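Local coordinates for ORC1-type DNA replication protein 2 (PDB 1W5T) that binds ATP and DNA and takes part in the regulation of DNA replication as an archaeal Orc1/Cdc6-type AAA+ ATPase, at residues A[39-42]-A[48-51]; A[149-154]-A[197-202]; A[301-306]-A[400-405]; A[311-316]-A[360-365]. All coordinates share one frame; numbering follows the deposited sequence.

Contact 1. Residues A[39-42]-A[48-51]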
loop_
_atom_site.group_PDB
_atom_site.type_symbol
_atom_site.label_atom_id
_atom_site.label_comp_id
_atom_site.label_asym_id
_atom_site.label_seq_id
_atom_site.Cartn_x
_atom_site.Cartn_y
_atom_site.Cartn_z
ATOM N N LEU A 39 16.971 0.748 -15.594
ATOM C CA LEU A 39 17.731 0.242 -16.743
ATOM C C LEU A 39 18.438 1.312 -17.588
ATOM O O LEU A 39 19.591 1.122 -17.966
ATOM C CB LEU A 39 16.812 -0.554 -17.663
ATOM C CG LEU A 39 16.645 -2.087 -17.600
ATOM C CD1 LEU A 39 17.498 -2.790 -16.554
ATOM C CD2 LEU A 39 15.196 -2.455 -17.486
ATOM N N ASN A 40 17.764 2.421 -17.884
ATOM C CA ASN A 40 18.374 3.550 -18.593
ATOM C C ASN A 40 19.728 3.985 -18.017
ATOM O O ASN A 40 20.669 4.221 -18.766
ATOM C CB ASN A 40 17.449 4.794 -18.558
ATOM C CG ASN A 40 16.277 4.682 -19.480
ATOM O OD1 ASN A 40 15.357 5.494 -19.398
ATOM N ND2 ASN A 40 16.293 3.698 -20.379
ATOM N N ARG A 41 19.771 4.173 -16.692
ATOM C CA ARG A 41 21.009 4.488 -15.972
ATOM C C ARG A 41 21.989 3.306 -16.092
ATOM O O ARG A 41 23.160 3.490 -16.359
ATOM C CB ARG A 41 20.682 4.809 -14.514
ATOM C CG ARG A 41 21.857 5.183 -13.641
ATOM C CD ARG A 41 22.005 6.679 -13.274
ATOM N NE ARG A 41 20.785 7.449 -13.235
ATOM C CZ ARG A 41 20.662 8.765 -13.259
ATOM N NH1 ARG A 41 19.433 9.249 -13.169
ATOM N NH2 ARG A 41 21.704 9.598 -13.390
ATOM N N LEU A 42 21.488 2.082 -15.947
ATOM C CA LEU A 42 22.363 0.929 -15.856
ATOM C C LEU A 42 22.914 0.488 -17.206
ATOM O O LEU A 42 24.063 0.140 -17.306
ATOM C CB LEU A 42 21.610 -0.201 -15.173
ATOM C CG LEU A 42 22.229 -1.349 -14.389
ATOM C CD1 LEU A 42 21.737 -2.637 -15.035
ATOM C CD2 LEU A 42 23.743 -1.279 -14.235
ATOM N N LEU A 48 23.808 1.968 -10.999
ATOM C CA LEU A 48 22.497 1.949 -10.323
ATOM C C LEU A 48 22.569 2.943 -9.198
ATOM O O LEU A 48 23.464 2.854 -8.348
ATOM C CB LEU A 48 22.245 0.572 -9.696
ATOM C CG LEU A 48 21.033 -0.310 -10.053
ATOM C CD1 LEU A 48 20.940 -1.483 -9.114
ATOM C CD2 LEU A 48 19.704 0.467 -10.044
ATOM N N SER A 49 21.647 3.900 -9.182
ATOM C CA SER A 49 21.629 4.926 -8.139
ATOM C C SER A 49 20.279 5.620 -7.940
ATOM O O SER A 49 20.102 6.360 -6.947
ATOM C CB SER A 49 22.676 5.981 -8.396
ATOM O OG SER A 49 22.484 6.512 -9.677
ATOM N N ASP A 50 19.332 5.384 -8.851
ATOM C CA ASP A 50 18.033 6.046 -8.756
ATOM C C ASP A 50 17.207 5.652 -7.534
ATOM O O ASP A 50 17.274 4.524 -7.048
ATOM C CB ASP A 50 17.220 5.810 -10.020
ATOM C CG ASP A 50 17.788 6.556 -11.197
ATOM O OD1 ASP A 50 18.471 5.935 -12.057
ATOM O OD2 ASP A 50 17.626 7.778 -11.323
ATOM N N VAL A 51 16.435 6.609 -7.036
ATOM C CA VAL A 51 15.518 6.358 -5.940
ATOM C C VAL A 51 14.147 6.701 -6.470
ATOM O O VAL A 51 13.904 7.837 -6.871
ATOM C CB VAL A 51 15.866 7.237 -4.695
ATOM C CG1 VAL A 51 14.780 7.152 -3.621
ATOM C CG2 VAL A 51 17.239 6.871 -4.123
#
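Arg41 and Asp50 bring together the last turns of helix 28-43 and the loop that runs into strand 51-56, with their CA atoms 8.0 Å apart. Residues 39-42 are fully helical, whereas 48-50 form an irregular, mostly extended lead-in to the strand. In this AAA+ ATPase fold that strand is an inner member of the five-stranded parallel sheet and runs on into the P-loop, whose Gly62 to Thr67 bind ATP; the contact itself lies at the surface, away from the nucleotide.

Its chemistry is a salt bridge made side-on. Arg41 NE donates to Asp50 OD1 at 3.0 Å with an N-H...O angle of 150°, and Arg41 NH1 reaches Asp50 OD2, also at 3.0 Å but along a more bent path. Both oxygens are approached on their syn side. The fit is twisted: guanidinium and carboxylate planes stand 53° apart, and each oxygen is tilted out of the guanidinium plane.

Arg41 leaves the helix with CG opposite its own backbone N (chi1 -179°), then bends twice farther out, which swings NE and NH1 round to Asp50. The bent chain also lays its aliphatic part along the acid, Arg41 CB being 3.5 Å from Asp50 OD1. Without the Asp50 carboxylate, as with an alanine here, the Arg41 guanidinium would probably lose its two-point acceptor and be free to swing away from the loop. Ser49 adds a lighter touch from the neighbouring position, its OG lying 3.6 Å from Arg41 CD.

Contact 2. Residues A[149-154]-A[197-202]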
loop_
_atom_site.group_PDB
_atom_site.type_symbol
_atom_site.label_atom_id
_atom_site.label_comp_id
_atom_site.label_asym_id
_atom_site.label_seq_id
_atom_site.Cartn_x
_atom_site.Cartn_y
_atom_site.Cartn_z
ATOM N N SER A 149 6.731 3.960 7.683
ATOM C CA SER A 149 7.161 3.613 9.046
ATOM C C SER A 149 8.632 3.947 9.341
ATOM O O SER A 149 9.059 4.095 10.493
ATOM C CB SER A 149 6.841 2.162 9.413
ATOM O OG SER A 149 7.807 1.269 8.906
ATOM N N MET A 150 9.421 4.081 8.291
ATOM C CA MET A 150 10.784 4.521 8.476
ATOM C C MET A 150 10.818 6.006 8.741
ATOM O O MET A 150 11.818 6.490 9.222
ATOM C CB MET A 150 11.618 4.191 7.257
ATOM C CG MET A 150 12.182 2.800 7.279
ATOM S SD MET A 150 13.017 2.436 5.732
ATOM C CE MET A 150 14.411 3.466 5.840
ATOM N N LEU A 151 9.736 6.734 8.428
ATOM C CA LEU A 151 9.676 8.195 8.642
ATOM C C LEU A 151 9.091 8.593 10.001
ATOM O O LEU A 151 9.445 9.637 10.545
ATOM C CB LEU A 151 8.901 8.899 7.508
ATOM C CG LEU A 151 9.454 8.691 6.098
ATOM C CD1 LEU A 151 8.406 9.073 5.046
ATOM C CD2 LEU A 151 10.805 9.412 5.887
ATOM N N SER A 152 8.169 7.780 10.532
ATOM C CA SER A 152 7.615 8.007 11.867
ATOM C C SER A 152 8.231 6.958 12.797
ATOM O O SER A 152 7.613 5.934 13.126
ATOM C CB SER A 152 6.083 7.948 11.877
ATOM O OG SER A 152 5.607 6.743 11.322
ATOM N N SER A 153 9.468 7.224 13.189
ATOM C CA SER A 153 10.296 6.287 13.925
ATOM C C SER A 153 11.415 7.142 14.512
ATOM O O SER A 153 12.279 7.623 13.770
ATOM C CB SER A 153 10.873 5.245 12.962
ATOM O OG SER A 153 11.228 4.027 13.608
ATOM N N PRO A 154 11.362 7.413 15.818
ATOM C CA PRO A 154 12.453 8.135 16.502
ATOM C C PRO A 154 13.783 7.368 16.470
ATOM O O PRO A 154 14.856 7.996 16.461
ATOM C CB PRO A 154 11.940 8.288 17.935
ATOM C CG PRO A 154 10.434 8.117 17.830
ATOM C CD PRO A 154 10.244 7.106 16.732
ATOM N N GLU A 197 8.247 18.316 4.128
ATOM C CA GLU A 197 8.237 19.250 5.232
ATOM C C GLU A 197 9.392 19.020 6.206
ATOM O O GLU A 197 9.904 19.987 6.762
ATOM C CB GLU A 197 6.879 19.239 5.945
ATOM C CG GLU A 197 5.994 20.448 5.610
ATOM C CD GLU A 197 5.540 21.236 6.840
ATOM O OE1 GLU A 197 5.538 20.673 7.968
ATOM O OE2 GLU A 197 5.163 22.427 6.681
ATOM N N LYS A 198 9.822 17.767 6.385
ATOM C CA LYS A 198 10.841 17.450 7.381
ATOM C C LYS A 198 12.237 17.252 6.811
ATOM O O LYS A 198 13.203 17.724 7.404
ATOM C CB LYS A 198 10.431 16.267 8.261
ATOM C CG LYS A 198 11.482 15.138 8.390
ATOM C CD LYS A 198 11.622 14.584 9.842
ATOM C CE LYS A 198 12.776 13.552 9.994
ATOM N NZ LYS A 198 12.418 12.088 9.766
ATOM N N ILE A 199 12.342 16.582 5.658
ATOM C CA ILE A 199 13.634 16.276 5.021
ATOM C C ILE A 199 13.709 16.507 3.489
ATOM O O ILE A 199 14.058 15.600 2.745
ATOM C CB ILE A 199 14.039 14.835 5.338
ATOM C CG1 ILE A 199 12.817 13.899 5.220
ATOM C CG2 ILE A 199 14.706 14.773 6.696
ATOM C CD1 ILE A 199 13.149 12.417 5.116
ATOM N N PRO A 200 13.439 17.722 3.017
ATOM C CA PRO A 200 13.329 17.980 1.571
ATOM C C PRO A 200 14.604 17.668 0.775
ATOM O O PRO A 200 14.503 17.559 -0.444
ATOM C CB PRO A 200 13.031 19.479 1.510
ATOM C CG PRO A 200 13.627 19.997 2.749
ATOM C CD PRO A 200 13.259 18.962 3.799
ATOM N N GLN A 201 15.751 17.523 1.445
ATOM C CA GLN A 201 16.995 17.120 0.781
ATOM C C GLN A 201 17.058 15.622 0.489
ATOM O O GLN A 201 17.815 15.184 -0.375
ATOM C CB GLN A 201 18.224 17.551 1.582
ATOM C CG GLN A 201 18.252 19.044 2.012
ATOM C CD GLN A 201 19.686 19.580 2.216
ATOM O OE1 GLN A 201 20.048 20.613 1.632
ATOM N NE2 GLN A 201 20.503 18.876 3.024
ATOM N N VAL A 202 16.265 14.828 1.205
ATOM C CA VAL A 202 16.099 13.428 0.816
ATOM C C VAL A 202 14.957 13.256 -0.185
ATOM O O VAL A 202 15.151 12.624 -1.203
ATOM C CB VAL A 202 16.131 12.403 2.015
ATOM C CG1 VAL A 202 16.325 13.083 3.341
ATOM C CG2 VAL A 202 14.937 11.433 2.024
#
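Leu151 meets Ile199 where two connections of the AAA+ core approach each other: the short helix that follows strand 139-145, and the break between helices 190-198 and 200-203. Strand 139-145 ends in a run of apolar residues followed by two acids, which is consistent with the Walker B motif of P-loop ATPases and would place the first segment just beyond that motif.

Along this segment, Ser149 comes first and faces back up the chain, its OG hydrogen-bonded to the backbone O of Glu146. Met150 turns to another part of the core, packing on Leu161, Ala94 and Ile156. Leu151 is the residue that crosses over. Its CG lies opposite the carbonyl carbon (chi1 -58°), a setting that carries one methyl closer to the second segment than the CB direction alone would suggest, and CD2 ends 3.9 Å from Ile199 CD1. The two side chains meet at an oblique angle through these single methyls. Helix 190-198 also lines Leu151, through Ala191, Tyr194 and Met195. From Ser152 onward the chain leaves helical geometry and turns away.

The opposite segment is kinked at Ile199, which drops out of helix 190-198 and at once occupies the N-cap position of the next helix: Val202 N is bonded to Ile199 O at 2.8 Å. Backbones remain well separated, the nearest CA pair being Leu151 and Lys198 at 9.4 Å. Between them reaches the bent Lys198 chain, whose NZ stops 3.9 Å from Leu151 O, too far for a hydrogen bond.

Contact 3. Residues A[301-306]-A[400-405]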
loop_
_atom_site.group_PDB
_atom_site.type_symbol
_atom_site.label_atom_id
_atom_site.label_comp_id
_atom_site.label_asym_id
_atom_site.label_seq_id
_atom_site.Cartn_x
_atom_site.Cartn_y
_atom_site.Cartn_z
ATOM N N HIS A 301 -6.049 2.479 14.154
ATOM C CA HIS A 301 -4.936 3.348 14.542
ATOM C C HIS A 301 -5.004 4.704 13.849
ATOM O O HIS A 301 -4.505 5.688 14.387
ATOM C CB HIS A 301 -3.586 2.672 14.327
ATOM C CG HIS A 301 -3.162 2.604 12.894
ATOM N ND1 HIS A 301 -2.028 3.231 12.426
ATOM C CD2 HIS A 301 -3.711 1.970 11.828
ATOM C CE1 HIS A 301 -1.905 2.995 11.131
ATOM N NE2 HIS A 301 -2.911 2.229 10.745
ATOM N N GLU A 302 -5.634 4.727 12.678
ATOM C CA GLU A 302 -5.905 5.932 11.904
ATOM C C GLU A 302 -6.971 6.779 12.625
ATOM O O GLU A 302 -6.820 7.987 12.776
ATOM C CB GLU A 302 -6.423 5.508 10.520
ATOM C CG GLU A 302 -5.775 6.050 9.242
ATOM C CD GLU A 302 -4.414 6.695 9.408
ATOM O OE1 GLU A 302 -3.411 6.118 8.945
ATOM O OE2 GLU A 302 -4.362 7.802 9.969
ATOM N N LEU A 303 -8.044 6.122 13.073
ATOM C CA LEU A 303 -9.115 6.785 13.811
ATOM C C LEU A 303 -8.677 7.303 15.170
ATOM O O LEU A 303 -8.997 8.435 15.517
ATOM C CB LEU A 303 -10.337 5.887 13.953
ATOM C CG LEU A 303 -10.926 5.379 12.639
ATOM C CD1 LEU A 303 -12.087 4.426 12.909
ATOM C CD2 LEU A 303 -11.307 6.512 11.674
ATOM N N GLU A 304 -7.935 6.459 15.901
ATOM C CA GLU A 304 -7.342 6.768 17.196
ATOM C C GLU A 304 -6.468 8.009 17.150
ATOM O O GLU A 304 -6.313 8.687 18.155
ATOM C CB GLU A 304 -6.489 5.584 17.676
ATOM C CG GLU A 304 -7.276 4.319 18.013
ATOM C CD GLU A 304 -6.467 3.213 18.708
ATOM O OE1 GLU A 304 -5.268 2.959 18.376
ATOM O OE2 GLU A 304 -7.064 2.564 19.594
ATOM N N ALA A 305 -5.876 8.287 15.990
ATOM C CA ALA A 305 -5.085 9.493 15.786
ATOM C C ALA A 305 -5.948 10.739 15.656
ATOM O O ALA A 305 -5.457 11.855 15.736
ATOM C CB ALA A 305 -4.210 9.355 14.552
ATOM N N LEU A 306 -7.236 10.561 15.451
ATOM C CA LEU A 306 -8.130 11.704 15.244
ATOM C C LEU A 306 -8.615 12.259 16.587
ATOM O O LEU A 306 -8.867 11.499 17.493
ATOM C CB LEU A 306 -9.335 11.238 14.414
ATOM C CG LEU A 306 -9.363 11.530 12.922
ATOM C CD1 LEU A 306 -7.920 11.576 12.292
ATOM C CD2 LEU A 306 -10.376 10.613 12.162
ATOM N N ASP A 400 -17.435 5.321 18.111
ATOM C CA ASP A 400 -18.018 5.603 19.432
ATOM C C ASP A 400 -17.071 5.250 20.585
ATOM O O ASP A 400 -16.877 6.085 21.484
ATOM C CB ASP A 400 -19.364 4.915 19.654
ATOM C CG ASP A 400 -20.491 5.579 18.895
ATOM O OD1 ASP A 400 -20.467 6.822 18.745
ATOM O OD2 ASP A 400 -21.443 4.931 18.407
ATOM N N ASN A 401 -16.491 4.041 20.539
ATOM C CA ASN A 401 -15.568 3.558 21.574
ATOM C C ASN A 401 -14.310 4.438 21.685
ATOM O O ASN A 401 -13.765 4.627 22.758
ATOM C CB ASN A 401 -15.210 2.058 21.403
ATOM C CG ASN A 401 -16.466 1.111 21.420
ATOM O OD1 ASN A 401 -17.549 1.472 21.917
ATOM N ND2 ASN A 401 -16.307 -0.105 20.857
ATOM N N ILE A 402 -13.885 5.012 20.577
ATOM C CA ILE A 402 -12.682 5.818 20.564
ATOM C C ILE A 402 -13.002 7.163 21.188
ATOM O O ILE A 402 -12.181 7.723 21.933
ATOM C CB ILE A 402 -12.119 5.928 19.135
ATOM C CG1 ILE A 402 -11.711 4.528 18.649
ATOM C CG2 ILE A 402 -10.947 6.851 19.101
ATOM C CD1 ILE A 402 -11.197 4.439 17.204
ATOM N N ILE A 403 -14.205 7.654 20.951
ATOM C CA ILE A 403 -14.591 8.899 21.581
ATOM C C ILE A 403 -14.664 8.688 23.097
ATOM O O ILE A 403 -14.124 9.493 23.862
ATOM C CB ILE A 403 -15.919 9.472 21.034
ATOM C CG1 ILE A 403 -15.790 9.859 19.558
ATOM C CG2 ILE A 403 -16.325 10.688 21.846
ATOM C CD1 ILE A 403 -17.133 9.791 18.805
ATOM N N GLN A 404 -15.314 7.610 23.518
ATOM C CA GLN A 404 -15.396 7.269 24.941
ATOM C C GLN A 404 -13.980 7.223 25.575
ATOM O O GLN A 404 -13.737 7.881 26.583
ATOM C CB GLN A 404 -16.100 5.914 25.157
ATOM C CG GLN A 404 -17.637 5.875 24.979
ATOM C CD GLN A 404 -18.174 4.426 25.077
ATOM O OE1 GLN A 404 -18.525 3.958 26.170
ATOM N NE2 GLN A 404 -18.209 3.716 23.944
ATOM N N ALA A 405 -13.060 6.478 24.960
ATOM C CA ALA A 405 -11.694 6.337 25.470
ATOM C C ALA A 405 -10.925 7.661 25.577
ATOM O O ALA A 405 -10.250 7.872 26.593
ATOM C CB ALA A 405 -10.886 5.315 24.659
#
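Glu304 and Ile402 mark the closest backbone approach, their CA atoms 6.4 Å apart, where the short helix 300-304 comes against the second half of helix 392-408 in the C-terminal winged-helix domain. So small a separation leaves room for one layer of side chain, and Ile402 supplies it: its CB points at the first segment and it gives more surface to the contact than any other residue.

Both branches of Ile402 are used. CG1 sits on the backbone N side (chi1 -63°) with the chain extended beyond it, sending CD1 between two successive residues of the short helix. There CD1 lies 3.7 Å from Leu303 CB and 4.0 Å from Glu304 CG. The other branch, CG2, rests against the backbone, 4.1 Å from Glu304 CA. Glu304 crosses Ile402 at about a right angle; its CG makes the side-chain contact, and the carboxylate points away from the isoleucine. No hydrogen bond links the two segments; the contacts between them are carbon-to-carbon packing.

Leu303 goes deeper, its side chain continuing along helix 392-408 to Leu395, Val398 and Val399, while Ile402 is also covered by Leu311 of helix 308-322. A polar tie lies one turn farther on, where Lys406 NZ bonds to Glu304 O and weakly to Leu306 O. The turn leaving helix 300-304 is thus held between the C-terminal helix and helix 308-322, with Leu306 reaching on to helix 352-364.

Contact 4. Residues A[311-316]-A[360-365]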
loop_
_atom_site.group_PDB
_atom_site.type_symbol
_atom_site.label_atom_id
_atom_site.label_comp_id
_atom_site.label_asym_id
_atom_site.label_seq_id
_atom_site.Cartn_x
_atom_site.Cartn_y
_atom_site.Cartn_z
ATOM N N LEU A 311 -13.974 12.904 15.127
ATOM C CA LEU A 311 -14.645 11.629 15.307
ATOM C C LEU A 311 -16.175 11.804 15.407
ATOM O O LEU A 311 -16.941 11.004 14.867
ATOM C CB LEU A 311 -14.087 10.959 16.570
ATOM C CG LEU A 311 -13.006 9.868 16.616
ATOM C CD1 LEU A 311 -12.285 9.660 15.315
ATOM C CD2 LEU A 311 -11.998 10.105 17.760
ATOM N N ILE A 312 -16.613 12.851 16.109
ATOM C CA ILE A 312 -18.031 13.196 16.161
ATOM C C ILE A 312 -18.625 13.521 14.760
ATOM O O ILE A 312 -19.724 13.101 14.427
ATOM C CB ILE A 312 -18.303 14.345 17.196
ATOM C CG1 ILE A 312 -18.121 13.833 18.614
ATOM C CG2 ILE A 312 -19.721 14.852 17.096
ATOM C CD1 ILE A 312 -17.520 14.871 19.520
ATOM N N ILE A 313 -17.877 14.253 13.964
ATOM C CA ILE A 313 -18.282 14.631 12.616
ATOM C C ILE A 313 -18.284 13.439 11.666
ATOM O O ILE A 313 -19.254 13.246 10.878
ATOM C CB ILE A 313 -17.389 15.759 12.084
ATOM C CG1 ILE A 313 -17.465 16.965 13.046
ATOM C CG2 ILE A 313 -17.818 16.121 10.665
ATOM C CD1 ILE A 313 -16.294 18.015 12.893
ATOM N N LEU A 314 -17.234 12.628 11.757
ATOM C CA LEU A 314 -17.192 11.370 11.020
ATOM C C LEU A 314 -18.422 10.488 11.312
ATOM O O LEU A 314 -19.068 9.964 10.402
ATOM C CB LEU A 314 -15.886 10.605 11.279
ATOM C CG LEU A 314 -15.664 9.337 10.440
ATOM C CD1 LEU A 314 -15.820 9.655 8.958
ATOM C CD2 LEU A 314 -14.262 8.712 10.682
ATOM N N ARG A 315 -18.731 10.340 12.590
ATOM C CA ARG A 315 -19.889 9.576 13.017
ATOM C C ARG A 315 -21.182 10.090 12.381
ATOM O O ARG A 315 -21.981 9.316 11.867
ATOM C CB ARG A 315 -20.013 9.591 14.544
ATOM C CG ARG A 315 -20.891 8.469 15.055
ATOM C CD ARG A 315 -21.896 8.885 16.074
ATOM N NE ARG A 315 -22.315 7.751 16.901
ATOM C CZ ARG A 315 -23.503 7.147 16.808
ATOM N NH1 ARG A 315 -23.791 6.137 17.611
ATOM N NH2 ARG A 315 -24.416 7.550 15.923
ATOM N N LEU A 316 -21.351 11.404 12.384
ATOM C CA LEU A 316 -22.577 11.991 11.898
ATOM C C LEU A 316 -22.728 11.791 10.393
ATOM O O LEU A 316 -23.810 11.465 9.905
ATOM C CB LEU A 316 -22.639 13.472 12.264
ATOM C CG LEU A 316 -22.874 13.857 13.723
ATOM C CD1 LEU A 316 -22.430 15.280 13.896
ATOM C CD2 LEU A 316 -24.345 13.677 14.170
ATOM N N LYS A 360 -12.144 19.296 6.321
ATOM C CA LYS A 360 -11.043 19.186 5.369
ATOM C C LYS A 360 -10.167 17.970 5.630
ATOM O O LYS A 360 -9.954 17.167 4.743
ATOM C CB LYS A 360 -10.175 20.439 5.368
ATOM C CG LYS A 360 -9.668 20.738 3.967
ATOM C CD LYS A 360 -10.816 21.146 2.999
ATOM C CE LYS A 360 -10.272 22.037 1.838
ATOM N NZ LYS A 360 -8.765 22.137 1.921
ATOM N N HIS A 361 -9.694 17.836 6.862
ATOM C CA HIS A 361 -8.827 16.738 7.228
ATOM C C HIS A 361 -9.454 15.370 6.975
ATOM O O HIS A 361 -8.780 14.475 6.469
ATOM C CB HIS A 361 -8.390 16.854 8.667
ATOM C CG HIS A 361 -7.290 15.924 9.009
ATOM N ND1 HIS A 361 -7.360 15.048 10.072
ATOM C CD2 HIS A 361 -6.107 15.685 8.393
ATOM C CE1 HIS A 361 -6.259 14.317 10.103
ATOM N NE2 HIS A 361 -5.479 14.692 9.103
ATOM N N LEU A 362 -10.736 15.217 7.331
ATOM C CA LEU A 362 -11.483 13.991 7.078
ATOM C C LEU A 362 -11.468 13.716 5.597
ATOM O O LEU A 362 -11.292 12.576 5.193
ATOM C CB LEU A 362 -12.960 14.049 7.566
ATOM C CG LEU A 362 -13.215 14.000 9.096
ATOM C CD1 LEU A 362 -14.650 14.362 9.521
ATOM C CD2 LEU A 362 -12.756 12.696 9.773
ATOM N N THR A 363 -11.638 14.761 4.794
ATOM C CA THR A 363 -11.660 14.610 3.359
ATOM C C THR A 363 -10.305 14.125 2.831
ATOM O O THR A 363 -10.236 13.198 2.021
ATOM C CB THR A 363 -12.074 15.943 2.682
ATOM O OG1 THR A 363 -13.493 16.089 2.805
ATOM C CG2 THR A 363 -11.841 15.883 1.180
ATOM N N SER A 364 -9.241 14.751 3.307
ATOM C CA SER A 364 -7.899 14.419 2.851
ATOM C C SER A 364 -7.476 13.033 3.297
ATOM O O SER A 364 -6.560 12.444 2.706
ATOM C CB SER A 364 -6.893 15.459 3.313
ATOM O OG SER A 364 -6.659 15.321 4.666
ATOM N N LEU A 365 -8.153 12.493 4.312
ATOM C CA LEU A 365 -7.830 11.147 4.785
ATOM C C LEU A 365 -8.610 10.142 3.963
ATOM O O LEU A 365 -8.515 8.940 4.210
ATOM C CB LEU A 365 -8.122 10.937 6.277
ATOM C CG LEU A 365 -7.166 11.479 7.357
ATOM C CD1 LEU A 365 -7.840 11.477 8.747
ATOM C CD2 LEU A 365 -5.821 10.733 7.424
#
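Leu362 enters between Ile313 and Leu314, joining helix 352-364 to helix 308-322 inside the winged-helix domain; the nearest CA atoms, those of Leu314 and Leu362, are 7.4 Å apart. The order along the chain is consistent with helix 352-364 being the recognition helix of this fold.

With its CG turned away from its own carbonyl carbon (chi1 -72°) and chi2 at 168°, Leu362 presents both methyls as a fork. CD1 lies 3.8 Å from Ile313 CG2 and equally close to the backbone N of Leu314, so this prong rests on the surface of the helix itself. CD2 lies 4.1 Å from Leu314 CB. Ile313 meets CD1 with its CG2 branch, the two side chains crossing obliquely, and also touches Tyr337 of helix 330-345. Leu314 and Leu362 share Val368 of strand 368-372.

At the end of the second helix, Ser364 OG donates to His361 O at 2.9 Å, and Leu365 CG lies over one face of the His361 ring, toward its rim. Across the segments the touching side chains are all apolar and buried, with one methyl also resting over the Leu314 amide N. With no hydrogen bond between the segments, this junction probably depends on hydrophobic burial and the fit of its methyls.

Overall arrangement
Contacts 1 and 2 come first along the chain, in series, and are followed by contact 3 with contact 4 nested inside the loop it closes. Contacts 1 and 2 belong to the AAA+ part, their centres 23 Å apart, in connections around the parallel sheet containing strands 51-56 and 139-145. Contacts 3 and 4 lie across the chain's centre from contact 1, whose centre is 44 Å from that of contact 3. Their own centres are 12 Å apart, and Arg315 NH1 forms a salt bridge to Asp400 OD2 at 2.8 Å. These two share one winged-helix core, which a salt bridge from Glu302 to Arg190 ties to helix 190-198 of the ATPase part.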